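PDB 3TM8: HD-GYP domain-containing protein from Bdellovibrio bacteriovorus, which is of unknown function but binds two iron ions in an HD-GYP domain and probably belongs to the cyclic-di-GMP phosphodiesterase class. Local coordinates for residues Gly141-Val144 against Asn145-Ser149; Thr101-Ile105 against Gln106-Asp110; Ala301-Lys304 against Leu305-His309; Asp247-Val250 against Ile251-Gly255; Tyr76-Thr79 against Asp80-Asn83. All coordinates share one frame; numbering follows the deposited sequence. Where two conformers were deposited one is given.

Four of the five contacts are turns or ends of helices, and the fifth joins a strand to a helix, so together they sample how neighbouring residues pair within turns and at helix ends. Contacts 1 and 2 touch: the Phe146 ring of contact 1 packs on Ile105, Arg108 and Ala109 of contact 2, whose helix immediately precedes. Contact 4 lies nearest the di-iron site, with the Ile254 side chain about 8 Å from a bound iron ion; the side chain of His309, in contact 3, is about 12 Å from a bound iron ion. Contacts 3 and 4 share the HD domain, their centres 26 Å apart. Contact 5 is remote, its centre 48 Å from that of contact 3.

Contact 1: residues Gly141-Val144 against Asn145-Ser149; sequences GKYV and NFIMS
One face of the Tyr143 ring is taken by Ile147, whose CG1 stands 4.0 Å from the ring centroid and 15° off the normal, a CH-pi contact displaced toward the rim. Phe146 meets the same ring at a slant through CD2, 4.1 Å from Tyr143 CE1; seen from Phe146, that carbon lies at the edge of its own ring, near the plane. These are the i to i+3 and i to i+4 neighbours of an alpha-helix, here toward the C-terminal part of helix 130-149. With CG anti to the backbone N (chi1 -168°), Tyr143 runs beside its own carbonyl carbon, in the direction of the following turn, and Ile147 CD1 can then reach the phenol end, 3.8 Å from Tyr143 OH. That hydroxyl is hydrogen-bonded to Thr176 of helix 167-185, which fixes the far end of the buried ring, while Phe146 packs against helix 105-125. Beneath the side chains the usual helical bonds continue, including Ile147 N to Tyr143 O at 2.9 Å. On another flank Val144 and Met148 run alongside each other; in one of the two conformers of Met148, its SD is 3.6 Å from Val144 CG1. Val144 also packs on Thr193 and Thr197 of helix 190-202. Toward solvent, a water spans the turn: it donates to Lys142 O at 2.8 Å and accepts from Asn145 ND2 at 3.1 Å.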
loop_
_atom_site.group_PDB
_atom_site.type_symbol
_atom_site.label_atom_id
_atom_site.label_comp_id
_atom_site.label_asym_id
_atom_site.label_seq_id
_atom_site.Cartn_x
_atom_site.Cartn_y
_atom_site.Cartn_z
ATOM N N GLY A 141 -6.619 7.782 -8.361
ATOM C CA GLY A 141 -7.630 7.739 -9.403
ATOM C C GLY A 141 -7.176 6.913 -10.591
ATOM O O GLY A 141 -7.934 6.117 -11.139
ATOM N N LYS A 142 -5.922 7.093 -10.998
ATOM C CA LYS A 142 -5.385 6.302 -12.101
ATOM C C LYS A 142 -5.369 4.822 -11.735
ATOM O O LYS A 142 -5.608 3.962 -12.574
ATOM C CB LYS A 142 -3.977 6.771 -12.482
ATOM C CG LYS A 142 -3.945 8.189 -13.027
ATOM C CD LYS A 142 -2.515 8.682 -13.237
ATOM C CE LYS A 142 -1.754 7.819 -14.230
ATOM N NZ LYS A 142 -2.214 7.995 -15.635
ATOM N N TYR A 143 -5.090 4.533 -10.469
ATOM C CA TYR A 143 -5.057 3.163 -9.977
ATOM C C TYR A 143 -6.443 2.518 -10.018
ATOM O O TYR A 143 -6.594 1.379 -10.473
ATOM C CB TYR A 143 -4.463 3.113 -8.565
ATOM C CG TYR A 143 -4.140 1.709 -8.125
ATOM C CD1 TYR A 143 -3.300 0.899 -8.883
ATOM C CD2 TYR A 143 -4.658 1.186 -6.946
ATOM C CE1 TYR A 143 -3.004 -0.382 -8.499
ATOM C CE2 TYR A 143 -4.361 -0.105 -6.552
ATOM C CZ TYR A 143 -3.533 -0.882 -7.334
ATOM O OH TYR A 143 -3.218 -2.165 -6.986
ATOM N N VAL A 144 -7.455 3.241 -9.560
ATOM C CA VAL A 144 -8.824 2.731 -9.666
ATOM C C VAL A 144 -9.108 2.354 -11.123
ATOM O O VAL A 144 -9.633 1.273 -11.414
ATOM C CB VAL A 144 -9.887 3.752 -9.185
ATOM C CG1 VAL A 144 -11.308 3.267 -9.523
ATOM C CG2 VAL A 144 -9.749 4.003 -7.692
ATOM N N ASN A 145 -8.754 3.241 -12.047
ATOM C CA ASN A 145 -9.016 2.968 -13.451
ATOM C C ASN A 145 -8.259 1.752 -13.963
ATOM O O ASN A 145 -8.799 0.966 -14.739
ATOM C CB ASN A 145 -8.742 4.194 -14.318
ATOM C CG ASN A 145 -9.085 3.950 -15.766
ATOM O OD1 ASN A 145 -10.229 3.637 -16.090
ATOM N ND2 ASN A 145 -8.099 4.085 -16.645
ATOM N N PHE A 146 -7.011 1.597 -13.532
ATOM C CA PHE A 146 -6.217 0.439 -13.916
ATOM C C PHE A 146 -6.873 -0.863 -13.451
ATOM O O PHE A 146 -7.022 -1.812 -14.229
ATOM C CB PHE A 146 -4.805 0.579 -13.339
ATOM C CG PHE A 146 -3.932 -0.651 -13.506
ATOM C CD1 PHE A 146 -3.518 -1.071 -14.765
ATOM C CD2 PHE A 146 -3.508 -1.372 -12.395
ATOM C CE1 PHE A 146 -2.708 -2.195 -14.915
ATOM C CE2 PHE A 146 -2.700 -2.492 -12.537
ATOM C CZ PHE A 146 -2.295 -2.903 -13.799
ATOM N N ILE A 147 -7.265 -0.910 -12.181
ATOM C CA ILE A 147 -7.883 -2.108 -11.628
ATOM C C ILE A 147 -9.244 -2.390 -12.288
ATOM O O ILE A 147 -9.578 -3.543 -12.578
ATOM C CB ILE A 147 -8.045 -1.998 -10.102
ATOM C CG1 ILE A 147 -6.674 -1.883 -9.413
ATOM C CG2 ILE A 147 -8.850 -3.186 -9.560
ATOM C CD1 ILE A 147 -5.780 -3.094 -9.574
ATOM N N MET A 148 -10.017 -1.339 -12.558
ATOM C CA MET A 148 -11.366 -1.496 -13.113
ATOM C C MET A 148 -11.358 -1.856 -14.594
ATOM O O MET A 148 -12.281 -2.499 -15.086
ATOM C CB MET A 148 -12.195 -0.217 -12.927
ATOM C CG MET A 148 -12.669 0.066 -11.510
ATOM S SD MET A 148 -13.815 1.464 -11.462
ATOM C CE MET A 148 -15.325 0.698 -12.057
ATOM N N SER A 149 -10.323 -1.425 -15.309
ATOM C CA SER A 149 -10.311 -1.550 -16.772
ATOM C C SER A 149 -9.525 -2.742 -17.304
ATOM O O SER A 149 -9.527 -3.001 -18.508
ATOM C CB SER A 149 -9.763 -0.273 -17.417
ATOM O OG SER A 149 -10.497 0.870 -17.022
HETATM O O HOH W 1 -5.338 4.281 -15.353
#

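Contact 2: residues Thr101-Ile105 against Gln106-Asp110; sequences TGKDI and QTRAD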
loop_
_atom_site.group_PDB
_atom_site.type_symbol
_atom_site.label_atom_id
_atom_site.label_comp_id
_atom_site.label_asym_id
_atom_site.label_seq_id
_atom_site.Cartn_x
_atom_site.Cartn_y
_atom_site.Cartn_z
ATOM N N THR A 101 -0.892 -1.020 -25.031
ATOM C CA THR A 101 0.422 -1.557 -25.388
ATOM C C THR A 101 0.454 -3.066 -25.620
ATOM O O THR A 101 1.283 -3.563 -26.384
ATOM C CB THR A 101 1.464 -1.256 -24.298
ATOM O OG1 THR A 101 1.178 -2.044 -23.138
ATOM C CG2 THR A 101 1.459 0.222 -23.931
ATOM N N GLY A 102 -0.426 -3.795 -24.947
ATOM C CA GLY A 102 -0.375 -5.245 -24.985
ATOM C C GLY A 102 0.741 -5.789 -24.107
ATOM O O GLY A 102 1.060 -6.979 -24.155
ATOM N N LYS A 103 1.342 -4.910 -23.312
ATOM C CA LYS A 103 2.397 -5.298 -22.379
ATOM C C LYS A 103 1.859 -6.312 -21.376
ATOM O O LYS A 103 0.710 -6.213 -20.956
ATOM C CB LYS A 103 2.893 -4.068 -21.621
ATOM C CG LYS A 103 4.301 -4.186 -21.077
ATOM C CD LYS A 103 5.309 -3.789 -22.148
ATOM C CE LYS A 103 5.014 -2.386 -22.670
ATOM N NZ LYS A 103 5.727 -2.088 -23.945
ATOM N N ASP A 104 2.696 -7.275 -20.990
ATOM C CA ASP A 104 2.321 -8.279 -19.998
ATOM C C ASP A 104 1.740 -7.615 -18.761
ATOM O O ASP A 104 2.345 -6.698 -18.193
ATOM C CB ASP A 104 3.540 -9.127 -19.621
ATOM C CG ASP A 104 3.422 -9.750 -18.240
ATOM O OD1 ASP A 104 4.328 -9.517 -17.417
ATOM O OD2 ASP A 104 2.441 -10.484 -17.977
ATOM N N ILE A 105 0.571 -8.084 -18.339
ATOM C CA ILE A 105 -0.126 -7.476 -17.211
ATOM C C ILE A 105 0.696 -7.543 -15.922
ATOM O O ILE A 105 0.637 -6.634 -15.104
ATOM C CB ILE A 105 -1.548 -8.086 -17.016
ATOM C CG1 ILE A 105 -2.368 -7.254 -16.022
ATOM C CG2 ILE A 105 -1.458 -9.550 -16.583
ATOM C CD1 ILE A 105 -2.662 -5.838 -16.482
ATOM N N GLN A 106 1.475 -8.603 -15.745
ATOM C CA GLN A 106 2.282 -8.697 -14.530
ATOM C C GLN A 106 3.332 -7.592 -14.476
ATOM O O GLN A 106 3.598 -7.027 -13.409
ATOM C CB GLN A 106 2.958 -10.064 -14.370
ATOM C CG GLN A 106 3.628 -10.226 -13.004
ATOM C CD GLN A 106 2.608 -10.200 -11.883
ATOM O OE1 GLN A 106 1.726 -11.054 -11.830
ATOM N NE2 GLN A 106 2.689 -9.195 -11.015
ATOM N N THR A 107 3.926 -7.281 -15.622
ATOM C CA THR A 107 4.920 -6.227 -15.668
ATOM C C THR A 107 4.280 -4.866 -15.421
ATOM O O THR A 107 4.818 -4.040 -14.691
ATOM C CB THR A 107 5.707 -6.261 -16.989
ATOM O OG1 THR A 107 6.334 -7.542 -17.108
ATOM C CG2 THR A 107 6.773 -5.185 -17.011
ATOM N N ARG A 108 3.113 -4.639 -16.018
ATOM C CA ARG A 108 2.377 -3.405 -15.762
ATOM C C ARG A 108 2.041 -3.276 -14.273
ATOM O O ARG A 108 2.231 -2.213 -13.676
ATOM C CB ARG A 108 1.097 -3.364 -16.594
ATOM C CG ARG A 108 1.341 -3.417 -18.100
ATOM C CD ARG A 108 0.041 -3.325 -18.888
ATOM N NE ARG A 108 -0.665 -2.102 -18.545
ATOM C CZ ARG A 108 -1.973 -1.916 -18.694
ATOM N NH1 ARG A 108 -2.734 -2.872 -19.210
ATOM N NH2 ARG A 108 -2.515 -0.763 -18.320
ATOM N N ALA A 109 1.549 -4.361 -13.677
ATOM C CA ALA A 109 1.210 -4.382 -12.259
ATOM C C ALA A 109 2.441 -4.176 -11.381
ATOM O O ALA A 109 2.372 -3.455 -10.391
ATOM C CB ALA A 109 0.512 -5.673 -11.903
ATOM N N ASP A 110 3.563 -4.800 -11.736
ATOM C CA ASP A 110 4.811 -4.600 -10.982
ATOM C C ASP A 110 5.138 -3.110 -10.911
ATOM O O ASP A 110 5.449 -2.570 -9.850
ATOM C CB ASP A 110 5.993 -5.314 -11.640
ATOM C CG ASP A 110 6.007 -6.821 -11.406
ATOM O OD1 ASP A 110 5.141 -7.352 -10.675
ATOM O OD2 ASP A 110 6.924 -7.478 -11.957
HETATM O O HOH W 2 -1.820 -4.958 -20.949
#
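Asp104 OD1 is gripped twice by one residue: Thr107 OG1 donates to the anti lone pair of OD1 at 2.8 Å, and Thr107 N reaches the same oxygen at 2.9 Å, from above the carboxylate plane. The second oxygen, OD2, takes Gln106 N at 3.1 Å, again from well above the plane. Asp104 is thus the N-cap of helix 105-125, its carboxylate bound to two amides of the first turn, which would otherwise lack helical acceptors. Such a concentration of amide donors would probably favour the charged carboxylate. The backbone carbonyl of Asp104 also enters the helix, accepting from Arg108 N.

Arg108, with CG anti to its carbonyl carbon (chi1 -60°), turns back over the loop. Its CG lies 3.9 Å from Lys103 CB, and Ile105 CD1 approaches NH1 obliquely. A water links the two sides, donating to Lys103 O at 2.8 Å and accepting from Arg108 NH1 at 2.9 Å. The guanidinium is held further by Ala96 O, a salt bridge to Asp99 and a bond to Asn150. Through Ala96 and Asp99 the start of helix 105-125 is tied to the end of helix 82-97, while Ile105 and Arg108 lean on Phe146 of helix 130-149 and Ala109 on helix 153-158.

Contact 3: residues Ala301-Lys304 against Leu305-His309; sequences AAKK and LMIDH
The backbone keeps its i to i+4 bonds through helix 301-308, from Leu305 N to Ala301 O as far as Asp308 N to Lys304 O, the latter 2.7 Å long; His309 then leaves helical torsions. This is the C-terminal end of an alpha-helix in the HD domain, where a salt bridge spans the final turn. Lys304 NZ reaches Asp308 OD2 at 2.9 Å and engages its anti lone pair, the one facing away from OD1. The lysine gets there by folding: its chain is bent at chi3 and chi4 (76° and -57°), which curls the ammonium forward along the helix to Asp308 and brings CE to 3.4 Å from the same oxygen.

One residue earlier, in one of the two conformers of Ile307, Lys303 CG lies 3.7 Å from Ile307 CD1, while the lysine amine pairs with Glu300. On the inner side Leu305 packs on Met287 and Leu290 of helix 276-293 and on Ile318 of helix 315-325. The His309 ring receives Leu305 CD2 over the centre of one face, and His309 CD2 comes 3.5 Å from Lys304 O. At the edge of the ring, in its plane, a water joins His309 and Lys304, lying 2.8 Å from His309 NE2 and accepting from Lys304 NZ at 2.8 Å.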
loop_
_atom_site.group_PDB
_atom_site.type_symbol
_atom_site.label_atom_id
_atom_site.label_comp_id
_atom_site.label_asym_id
_atom_site.label_seq_id
_atom_site.Cartn_x
_atom_site.Cartn_y
_atom_site.Cartn_z
ATOM N N ALA A 301 -8.750 -17.091 5.973
ATOM C CA ALA A 301 -8.858 -15.765 6.580
ATOM C C ALA A 301 -10.291 -15.376 6.957
ATOM O O ALA A 301 -10.520 -14.825 8.031
ATOM C CB ALA A 301 -8.228 -14.710 5.669
ATOM N N ALA A 302 -11.253 -15.649 6.076
ATOM C CA ALA A 302 -12.650 -15.336 6.374
ATOM C C ALA A 302 -13.130 -16.044 7.644
ATOM O O ALA A 302 -13.737 -15.416 8.516
ATOM C CB ALA A 302 -13.537 -15.684 5.196
ATOM N N LYS A 303 -12.850 -17.343 7.746
ATOM C CA LYS A 303 -13.221 -18.118 8.928
ATOM C C LYS A 303 -12.600 -17.524 10.182
ATOM O O LYS A 303 -13.257 -17.404 11.222
ATOM C CB LYS A 303 -12.793 -19.584 8.790
ATOM C CG LYS A 303 -12.931 -20.366 10.086
ATOM C CD LYS A 303 -12.267 -21.731 10.010
ATOM C CE LYS A 303 -10.755 -21.593 10.041
ATOM N NZ LYS A 303 -10.087 -22.913 10.011
ATOM N N LYS A 304 -11.326 -17.158 10.090
ATOM C CA LYS A 304 -10.625 -16.608 11.242
ATOM C C LYS A 304 -11.263 -15.325 11.748
ATOM O O LYS A 304 -11.432 -15.148 12.954
ATOM C CB LYS A 304 -9.145 -16.383 10.927
ATOM C CG LYS A 304 -8.301 -17.641 11.008
ATOM C CD LYS A 304 -6.850 -17.307 11.323
ATOM C CE LYS A 304 -6.645 -16.946 12.798
ATOM N NZ LYS A 304 -7.497 -15.809 13.258
ATOM N N LEU A 305 -11.610 -14.423 10.836
ATOM C CA LEU A 305 -12.323 -13.216 11.234
ATOM C C LEU A 305 -13.657 -13.551 11.911
ATOM O O LEU A 305 -14.034 -12.927 12.897
ATOM C CB LEU A 305 -12.568 -12.302 10.035
ATOM C CG LEU A 305 -11.337 -11.577 9.500
ATOM C CD1 LEU A 305 -11.753 -10.591 8.440
ATOM C CD2 LEU A 305 -10.643 -10.856 10.635
ATOM N N MET A 306 -14.378 -14.530 11.380
ATOM C CA MET A 306 -15.681 -14.873 11.936
ATOM C C MET A 306 -15.607 -15.558 13.296
ATOM O O MET A 306 -16.486 -15.358 14.137
ATOM C CB MET A 306 -16.466 -15.735 10.955
ATOM C CG MET A 306 -16.849 -14.972 9.710
ATOM S SD MET A 306 -17.626 -16.016 8.488
ATOM C CE MET A 306 -19.160 -16.445 9.316
ATOM N N ILE A 307 -14.565 -16.352 13.529
ATOM C CA ILE A 307 -14.455 -17.172 14.738
ATOM C C ILE A 307 -13.514 -16.580 15.795
ATOM O O ILE A 307 -13.608 -16.909 16.979
ATOM C CB ILE A 307 -13.981 -18.602 14.387
ATOM C CG1 ILE A 307 -15.066 -19.355 13.616
ATOM C CG2 ILE A 307 -13.593 -19.376 15.639
ATOM C CD1 ILE A 307 -14.705 -20.799 13.325
ATOM N N ASP A 308 -12.590 -15.728 15.351
ATOM C CA ASP A 308 -11.638 -15.071 16.248
ATOM C C ASP A 308 -11.838 -13.548 16.294
ATOM O O ASP A 308 -11.287 -12.868 17.160
ATOM C CB ASP A 308 -10.198 -15.400 15.843
ATOM C CG ASP A 308 -9.871 -16.879 15.984
ATOM O OD1 ASP A 308 -10.417 -17.535 16.900
ATOM O OD2 ASP A 308 -9.062 -17.385 15.177
ATOM N N HIS A 309 -12.617 -13.014 15.357
ATOM C CA HIS A 309 -12.911 -11.581 15.330
ATOM C C HIS A 309 -14.417 -11.383 15.326
ATOM O O HIS A 309 -14.949 -10.575 14.559
ATOM C CB HIS A 309 -12.303 -10.919 14.092
ATOM C CG HIS A 309 -10.810 -11.009 14.026
ATOM N ND1 HIS A 309 -9.998 -9.895 14.038
ATOM C CD2 HIS A 309 -9.983 -12.077 13.941
ATOM C CE1 HIS A 309 -8.735 -10.274 13.965
ATOM N NE2 HIS A 309 -8.698 -11.592 13.906
HETATM O O HOH W 3 -6.586 -13.338 14.229
#

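Contact 4: residues Asp247-Val250 against Ile251-Gly255; sequences DQTV and INIIG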
loop_
_atom_site.group_PDB
_atom_site.type_symbol
_atom_site.label_atom_id
_atom_site.label_comp_id
_atom_site.label_asym_id
_atom_site.label_seq_id
_atom_site.Cartn_x
_atom_site.Cartn_y
_atom_site.Cartn_z
ATOM N N ASP A 247 -8.122 15.363 2.504
ATOM C CA ASP A 247 -9.561 15.144 2.393
ATOM C C ASP A 247 -10.125 14.527 3.674
ATOM O O ASP A 247 -9.502 13.656 4.275
ATOM C CB ASP A 247 -9.875 14.234 1.212
ATOM C CG ASP A 247 -9.538 14.872 -0.115
ATOM O OD1 ASP A 247 -10.381 15.626 -0.642
ATOM O OD2 ASP A 247 -8.428 14.619 -0.626
ATOM N N GLN A 248 -11.312 14.965 4.077
ATOM C CA GLN A 248 -11.915 14.440 5.299
ATOM C C GLN A 248 -12.063 12.917 5.266
ATOM O O GLN A 248 -11.828 12.247 6.271
ATOM C CB GLN A 248 -13.270 15.091 5.574
ATOM C CG GLN A 248 -13.838 14.715 6.935
ATOM C CD GLN A 248 -12.956 15.189 8.081
ATOM O OE1 GLN A 248 -12.556 16.353 8.128
ATOM N NE2 GLN A 248 -12.644 14.287 9.007
ATOM N N THR A 249 -12.447 12.369 4.116
ATOM C CA THR A 249 -12.604 10.925 3.990
ATOM C C THR A 249 -11.290 10.202 4.298
ATOM O O THR A 249 -11.280 9.149 4.938
ATOM C CB THR A 249 -13.052 10.531 2.579
ATOM O OG1 THR A 249 -14.350 11.080 2.318
ATOM C CG2 THR A 249 -13.095 9.015 2.432
ATOM N N VAL A 250 -10.181 10.768 3.827
ATOM C CA VAL A 250 -8.864 10.184 4.056
ATOM C C VAL A 250 -8.497 10.242 5.546
ATOM O O VAL A 250 -8.020 9.258 6.120
ATOM C CB VAL A 250 -7.814 10.897 3.180
ATOM C CG1 VAL A 250 -6.415 10.423 3.521
ATOM C CG2 VAL A 250 -8.132 10.667 1.698
ATOM N N ILE A 251 -8.733 11.391 6.172
ATOM C CA ILE A 251 -8.547 11.528 7.613
ATOM C C ILE A 251 -9.400 10.505 8.361
ATOM O O ILE A 251 -8.935 9.866 9.297
ATOM C CB ILE A 251 -8.896 12.954 8.102
ATOM C CG1 ILE A 251 -7.942 13.980 7.474
ATOM C CG2 ILE A 251 -8.871 13.029 9.635
ATOM C CD1 ILE A 251 -8.481 15.410 7.505
ATOM N N ASN A 252 -10.656 10.354 7.948
ATOM C CA ASN A 252 -11.529 9.374 8.589
ATOM C C ASN A 252 -10.998 7.957 8.474
ATOM O O ASN A 252 -11.045 7.197 9.430
ATOM C CB ASN A 252 -12.934 9.422 7.997
ATOM C CG ASN A 252 -13.665 10.699 8.339
ATOM O OD1 ASN A 252 -13.251 11.447 9.230
ATOM N ND2 ASN A 252 -14.764 10.958 7.635
ATOM N N ILE A 253 -10.509 7.592 7.295
ATOM C CA ILE A 253 -9.983 6.249 7.100
ATOM C C ILE A 253 -8.722 6.026 7.948
ATOM O O ILE A 253 -8.575 4.997 8.611
ATOM C CB ILE A 253 -9.748 5.959 5.616
ATOM C CG1 ILE A 253 -11.098 5.831 4.898
ATOM C CG2 ILE A 253 -8.915 4.698 5.433
ATOM C CD1 ILE A 253 -10.988 5.897 3.380
ATOM N N ILE A 254 -7.819 6.998 7.958
ATOM C CA ILE A 254 -6.626 6.873 8.785
ATOM C C ILE A 254 -6.998 6.647 10.259
ATOM O O ILE A 254 -6.436 5.766 10.931
ATOM C CB ILE A 254 -5.703 8.098 8.608
ATOM C CG1 ILE A 254 -5.090 8.072 7.208
ATOM C CG2 ILE A 254 -4.609 8.108 9.673
ATOM C CD1 ILE A 254 -4.404 9.361 6.811
ATOM N N GLY A 255 -7.970 7.413 10.746
ATOM C CA GLY A 255 -8.342 7.362 12.147
ATOM C C GLY A 255 -9.308 6.263 12.544
ATOM O O GLY A 255 -9.323 5.863 13.705
#
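Among the polar contacts, the amides of Gln248 and Asn252 pair across one turn. Gln248 NE2 donates to Asn252 OD1 at 2.9 Å, almost straight (162°); the acceptor lies in the plane of the glutamine amide, whereas the donor stands above the asparagine carbonyl plane and is not on a lone pair. The two amide planes are turned 48° apart. Gln248 achieves this by a bend at chi2 (63°), which carries its amide forward along the helix. Ile251 lays CG2 4.0 Å from Gln248 NE2, beside the amide pair. Asn252 uses its other atom elsewhere: ND2 is hydrogen-bonded to Asp275, so the asparagine amide links the glutamine to the loop before helix 276-293.

Backbone bonds run from Ile251 N to Asp247 O, 3.1 Å, and on through Ile254 N to Val250 O, 2.9 Å. They form the opening turns of helix 248-256, with Asp247 at the N-cap position. Its carboxylate makes no capping bond and turns instead to Tyr133 and Lys137. The helix leads within the HD domain to His257 and Glu258, which bind one of the two irons, and His257 ND1 is hydrogen-bonded to Ile253 O.

The apolar contacts fall on the sides that face other helices. Thr249 CG2 and Ile253 CD1 lie 3.9 Å apart, their side chains parallel in direction, and Ile253 also touches Val281 of helix 276-293 and the iron ligand His203. Val250 CG1 meets Ile254 CD1 at 4.0 Å, the two chains crossing at a slant; Val250 packs on Leu198 and Leu202 of helix 190-202, Ile254 on Val240 of helix 223-240.

Contact 5: residues Tyr76-Thr79 against Asp80-Asn83; sequences YILT and DEEN
Ile77 lays its CD1 methyl against the start of the following helix, 3.8 Å from Glu82 CA. Its CG1 sits between the backbone N and the carbonyl carbon (chi1 64°), and from there the extended end of the chain reaches over the turn; this buried side chain also packs on Val24 and Ile26 of strand 23-27 and on Phe39.

Leu78 and Glu81 cross at a slant, with Leu78 CD1 4.0 Å from Glu81 OE1. A water bridges the same pair of residues, accepting from Leu78 N at 2.8 Å and donating to Glu81 OE1 at 2.7 Å. The glutamate is held further by a salt bridge to Arg55 and a bond from Asn40 N, so its carboxylate is gripped from several quarters. Thr79 and Glu82 instead run side by side, Thr79 CG2 to Glu82 OE1 at 4.1 Å.

Two backbone bonds close the corner, Glu81 N to Leu78 O at 2.8 Å and Glu82 N to Thr79 O at 3.1 Å; in both the donor stands well above the carbonyl plane. Successive i to i+3 bonds of this kind mark a short 3-10 turn, which here carries strand 74-78, paired antiparallel with strand 23-27, into helix 82-97, with Glu81 at its N-cap position.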
loop_
_atom_site.group_PDB
_atom_site.type_symbol
_atom_site.label_atom_id
_atom_site.label_comp_id
_atom_site.label_asym_id
_atom_site.label_seq_id
_atom_site.Cartn_x
_atom_site.Cartn_y
_atom_site.Cartn_z
ATOM N N TYR A 76 20.455 4.418 -3.527
ATOM C CA TYR A 76 21.097 5.680 -3.840
ATOM C C TYR A 76 21.616 5.653 -5.262
ATOM O O TYR A 76 22.025 4.603 -5.770
ATOM C CB TYR A 76 22.226 5.957 -2.824
ATOM C CG TYR A 76 21.630 5.993 -1.444
ATOM C CD1 TYR A 76 21.102 7.170 -0.931
ATOM C CD2 TYR A 76 21.487 4.831 -0.698
ATOM C CE1 TYR A 76 20.497 7.201 0.315
ATOM C CE2 TYR A 76 20.875 4.850 0.554
ATOM C CZ TYR A 76 20.379 6.038 1.051
ATOM O OH TYR A 76 19.758 6.068 2.285
ATOM N N ILE A 77 21.578 6.810 -5.913
ATOM C CA ILE A 77 22.135 6.949 -7.251
ATOM C C ILE A 77 23.068 8.145 -7.239
ATOM O O ILE A 77 22.963 9.022 -6.377
ATOM C CB ILE A 77 21.030 7.143 -8.324
ATOM C CG1 ILE A 77 20.271 8.454 -8.093
ATOM C CG2 ILE A 77 20.105 5.933 -8.351
ATOM C CD1 ILE A 77 19.211 8.800 -9.163
ATOM N N LEU A 78 23.992 8.186 -8.189
ATOM C CA LEU A 78 24.829 9.364 -8.344
ATOM C C LEU A 78 23.954 10.541 -8.735
ATOM O O LEU A 78 23.106 10.431 -9.619
ATOM C CB LEU A 78 25.885 9.129 -9.421
ATOM C CG LEU A 78 26.930 8.078 -9.045
ATOM C CD1 LEU A 78 27.688 7.643 -10.293
ATOM C CD2 LEU A 78 27.882 8.615 -7.983
ATOM N N THR A 79 24.171 11.676 -8.091
ATOM C CA THR A 79 23.389 12.861 -8.395
ATOM C C THR A 79 23.521 13.220 -9.872
ATOM O O THR A 79 22.582 13.713 -10.493
ATOM C CB THR A 79 23.821 14.013 -7.485
ATOM O OG1 THR A 79 23.724 13.570 -6.123
ATOM C CG2 THR A 79 22.942 15.236 -7.691
ATOM N N ASP A 80 24.684 12.939 -10.446
ATOM C CA ASP A 80 24.924 13.258 -11.848
ATOM C C ASP A 80 24.064 12.405 -12.783
ATOM O O ASP A 80 23.912 12.726 -13.959
ATOM C CB ASP A 80 26.412 13.114 -12.188
ATOM C CG ASP A 80 27.272 14.165 -11.503
ATOM O OD1 ASP A 80 26.708 15.153 -10.988
ATOM O OD2 ASP A 80 28.513 14.006 -11.486
ATOM N N GLU A 81 23.496 11.324 -12.258
ATOM C CA GLU A 81 22.640 10.441 -13.048
ATOM C C GLU A 81 21.153 10.592 -12.707
ATOM O O GLU A 81 20.315 9.795 -13.142
ATOM C CB GLU A 81 23.091 8.982 -12.885
ATOM C CG GLU A 81 24.496 8.711 -13.405
ATOM C CD GLU A 81 24.739 7.244 -13.693
ATOM O OE1 GLU A 81 24.759 6.438 -12.744
ATOM O OE2 GLU A 81 24.910 6.890 -14.875
ATOM N N GLU A 82 20.818 11.627 -11.951
ATOM C CA GLU A 82 19.440 11.796 -11.509
ATOM C C GLU A 82 18.473 11.994 -12.680
ATOM O O GLU A 82 17.340 11.505 -12.652
ATOM C CB GLU A 82 19.329 12.946 -10.510
ATOM C CG GLU A 82 17.957 13.037 -9.852
ATOM C CD GLU A 82 17.924 14.008 -8.687
ATOM O OE1 GLU A 82 18.916 14.746 -8.496
ATOM O OE2 GLU A 82 16.909 14.025 -7.962
ATOM N N ASN A 83 18.915 12.697 -13.715
ATOM C CA ASN A 83 18.052 12.892 -14.876
ATOM C C ASN A 83 17.702 11.562 -15.543
ATOM O O ASN A 83 16.562 11.351 -15.961
ATOM C CB ASN A 83 18.671 13.871 -15.884
ATOM C CG ASN A 83 17.797 14.075 -17.100
ATOM O OD1 ASN A 83 16.696 14.620 -17.002
ATOM N ND2 ASN A 83 18.280 13.640 -18.255
HETATM O O HOH W 4 24.041 6.243 -10.142
#